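Local coordinates for protein endoglucanase (Bacillus akibai, PDB 1UWW) that hydrolyses internal beta-1,4-glucosidic linkages of cellulose and related glucans, and is represented here by its family 28 carbohydrate-binding module, specific for non-crystalline cellulose, at residues Phe91-Asp96 against Tyr126-Asp131. Sequence-based numbering, arbitrary orientation.
Sequences FDFYLD and YTINFD. With CA (calcium ion), chain E; CA (calcium ion), chain D.
Phe93 and Leu95 meet Ile128 and Phe130 between the two antiparallel sheets of a beta-sandwich. Strand 88-97 lies in one sheet and strand 120-129 in the other. The backbones stay far apart, with Phe93 CA and Ile128 CA 10.3 Å from each other, so side chains alone span the gap.

All direct contacts are apolar. The terminal methyl of Ile128 reaches the edge of the Phe93 ring, in its plane, with CD1 3.6 Å from Phe93 CD2. The chain of Ile128 is extended at chi2 (177°), which carries that methyl across to Phe93. The same CD1 lies 4.2 Å from Leu95 CD1. The other Leu95 methyl meets the rim of the Phe130 ring, CD2 to CE1 at 3.9 Å, and the two side chains run at about a right angle. Phe170 and Met105 adjoin Phe93 in the same core, and Tyr145 touches both Leu95 and Ile128.

The polar groups work elsewhere. Asp92 OD1 binds a calcium ion at 2.3 Å, together with Glu146 and a water molecule. Asp96 OD1 binds a second calcium ion at 2.4 Å, together with Pro97 O and three waters. On the other segment, Asn129 OD1 accepts from Asp131 N at 3.0 Å, closing an Asx turn. Asn129 also hydrogen-bonds to Asn129 of the second subunit.

Alternation along strand 88-97 thus separates two chemistries: Phe93 and Leu95 enter the core, while Asp92 and Asp96 hold calcium. With no hydrogen bond between the segments, their direct contact rests on a few apolar touches, so van der Waals and hydrophobic forces hold it.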
loop_
_atom_site.group_PDB
_atom_site.type_symbol
_atom_site.label_atom_id
_atom_site.label_comp_id
_atom_site.label_asym_id
_atom_site.label_seq_id
_atom_site.Cartn_x
_atom_site.Cartn_y
_atom_site.Cartn_z
ATOM N N PHE A 91 0.171 -6.687 15.172
ATOM C CA PHE A 91 -1.045 -6.898 15.922
ATOM C C PHE A 91 -1.789 -8.111 15.370
ATOM O O PHE A 91 -1.608 -8.498 14.223
ATOM C CB PHE A 91 -1.967 -5.646 15.976
ATOM C CG PHE A 91 -2.397 -5.077 14.644
ATOM C CD1 PHE A 91 -1.581 -4.172 13.958
ATOM C CD2 PHE A 91 -3.661 -5.348 14.137
ATOM C CE1 PHE A 91 -2.021 -3.582 12.761
ATOM C CE2 PHE A 91 -4.092 -4.767 12.964
ATOM C CZ PHE A 91 -3.248 -3.905 12.277
ATOM N N ASP A 92 -2.614 -8.693 16.233
ATOM C CA ASP A 92 -3.595 -9.691 15.796
ATOM C C ASP A 92 -4.831 -8.978 15.275
ATOM O O ASP A 92 -5.356 -8.086 15.926
ATOM C CB ASP A 92 -3.980 -10.615 16.959
ATOM C CG ASP A 92 -2.827 -11.417 17.438
ATOM O OD1 ASP A 92 -2.213 -12.170 16.646
ATOM O OD2 ASP A 92 -2.414 -11.296 18.616
ATOM N N PHE A 93 -5.244 -9.338 14.080
ATOM C CA PHE A 93 -6.418 -8.741 13.451
ATOM C C PHE A 93 -7.370 -9.856 13.126
ATOM O O PHE A 93 -6.990 -10.839 12.519
ATOM C CB PHE A 93 -6.033 -8.024 12.174
ATOM C CG PHE A 93 -7.155 -7.223 11.563
ATOM C CD1 PHE A 93 -7.900 -6.310 12.291
ATOM C CD2 PHE A 93 -7.475 -7.397 10.226
ATOM C CE1 PHE A 93 -8.956 -5.582 11.684
ATOM C CE2 PHE A 93 -8.514 -6.657 9.623
ATOM C CZ PHE A 93 -9.249 -5.773 10.341
ATOM N N TYR A 94 -8.613 -9.723 13.543
ATOM C CA TYR A 94 -9.607 -10.752 13.299
ATOM C C TYR A 94 -10.801 -10.143 12.595
ATOM O O TYR A 94 -11.178 -8.994 12.847
ATOM C CB TYR A 94 -10.109 -11.385 14.587
ATOM C CG TYR A 94 -9.042 -11.882 15.539
ATOM C CD1 TYR A 94 -8.461 -11.043 16.463
ATOM C CD2 TYR A 94 -8.651 -13.197 15.531
ATOM C CE1 TYR A 94 -7.502 -11.502 17.342
ATOM C CE2 TYR A 94 -7.690 -13.673 16.410
ATOM C CZ TYR A 94 -7.152 -12.817 17.307
ATOM O OH TYR A 94 -6.205 -13.257 18.225
ATOM N N LEU A 95 -11.381 -10.924 11.711
ATOM C CA LEU A 95 -12.622 -10.556 11.050
ATOM C C LEU A 95 -13.654 -11.638 11.287
ATOM O O LEU A 95 -13.385 -12.823 11.116
ATOM C CB LEU A 95 -12.416 -10.349 9.558
ATOM C CG LEU A 95 -11.296 -9.375 9.193
ATOM C CD1 LEU A 95 -10.037 -10.136 8.903
ATOM C CD2 LEU A 95 -11.668 -8.496 8.027
ATOM N N ASP A 96 -14.861 -11.202 11.630
ATOM C CA ASP A 96 -16.030 -12.065 11.606
ATOM C C ASP A 96 -17.031 -11.436 10.647
ATOM O O ASP A 96 -17.862 -10.605 11.044
ATOM C CB ASP A 96 -16.638 -12.229 12.984
ATOM C CG ASP A 96 -17.749 -13.284 13.012
ATOM O OD1 ASP A 96 -18.211 -13.732 11.923
ATOM O OD2 ASP A 96 -18.195 -13.751 14.091
ATOM N N TYR A 126 -0.105 -3.911 4.073
ATOM C CA TYR A 126 -0.528 -5.260 4.444
ATOM C C TYR A 126 -1.920 -5.487 3.867
ATOM O O TYR A 126 -2.868 -4.801 4.227
ATOM C CB TYR A 126 -0.555 -5.455 5.975
ATOM C CG TYR A 126 -0.834 -6.879 6.381
ATOM C CD1 TYR A 126 -2.130 -7.363 6.425
ATOM C CD2 TYR A 126 0.214 -7.768 6.628
ATOM C CE1 TYR A 126 -2.401 -8.666 6.754
ATOM C CE2 TYR A 126 -0.038 -9.096 6.952
ATOM C CZ TYR A 126 -1.375 -9.534 7.020
ATOM O OH TYR A 126 -1.701 -10.836 7.335
ATOM N N THR A 127 -2.077 -6.483 3.024
ATOM C CA THR A 127 -3.298 -6.673 2.263
ATOM C C THR A 127 -3.963 -7.998 2.648
ATOM O O THR A 127 -3.296 -9.053 2.688
ATOM C CB THR A 127 -2.979 -6.613 0.758
ATOM O OG1 THR A 127 -2.440 -5.333 0.433
ATOM C CG2 THR A 127 -4.242 -6.801 -0.097
ATOM N N ILE A 128 -5.261 -7.936 2.925
ATOM C CA ILE A 128 -6.094 -9.101 3.162
ATOM C C ILE A 128 -6.998 -9.291 1.963
ATOM O O ILE A 128 -7.729 -8.379 1.588
ATOM C CB ILE A 128 -6.954 -8.865 4.411
ATOM C CG1 ILE A 128 -6.030 -8.819 5.630
ATOM C CG2 ILE A 128 -7.999 -9.964 4.564
ATOM C CD1 ILE A 128 -6.691 -8.522 6.888
ATOM N N ASN A 129 -6.959 -10.469 1.373
ATOM C CA ASN A 129 -7.693 -10.766 0.147
ATOM C C ASN A 129 -8.942 -11.580 0.500
ATOM O O ASN A 129 -8.848 -12.730 0.945
ATOM C CB ASN A 129 -6.774 -11.528 -0.807
ATOM C CG ASN A 129 -7.332 -11.634 -2.194
ATOM O OD1 ASN A 129 -8.552 -11.663 -2.380
ATOM N ND2 ASN A 129 -6.452 -11.686 -3.181
ATOM N N PHE A 130 -10.122 -10.991 0.317
ATOM C CA PHE A 130 -11.375 -11.682 0.701
ATOM C C PHE A 130 -11.682 -12.868 -0.191
ATOM O O PHE A 130 -12.499 -13.730 0.169
ATOM C CB PHE A 130 -12.546 -10.707 0.764
ATOM C CG PHE A 130 -12.377 -9.633 1.826
ATOM C CD1 PHE A 130 -12.231 -9.992 3.165
ATOM C CD2 PHE A 130 -12.337 -8.314 1.512
ATOM C CE1 PHE A 130 -12.065 -9.021 4.148
ATOM C CE2 PHE A 130 -12.187 -7.345 2.497
ATOM C CZ PHE A 130 -12.050 -7.719 3.819
ATOM N N ASP A 131 -11.010 -12.968 -1.329
ATOM C CA ASP A 131 -11.192 -14.135 -2.174
ATOM C C ASP A 131 -10.405 -15.318 -1.678
ATOM O O ASP A 131 -10.561 -16.432 -2.202
ATOM C CB ASP A 131 -10.773 -13.830 -3.609
ATOM C CG ASP A 131 -11.633 -12.786 -4.236
ATOM O OD1 ASP A 131 -12.884 -12.841 -4.055
ATOM O OD2 ASP A 131 -11.151 -11.840 -4.884
HETATM CA CA CA E . -0.101 -12.755 17.284
HETATM CA CA CA D . -19.823 -14.633 10.391
HETATM O O HOH W 1 -20.219 -15.680 8.129
HETATM O O HOH W 2 -17.759 -15.628 9.694
HETATM O O HOH W 3 -20.219 -16.346 12.001
HETATM O O HOH W 4 -0.904 -14.457 17.456
HETATM O O HOH W 5 1.713 -14.382 17.996
#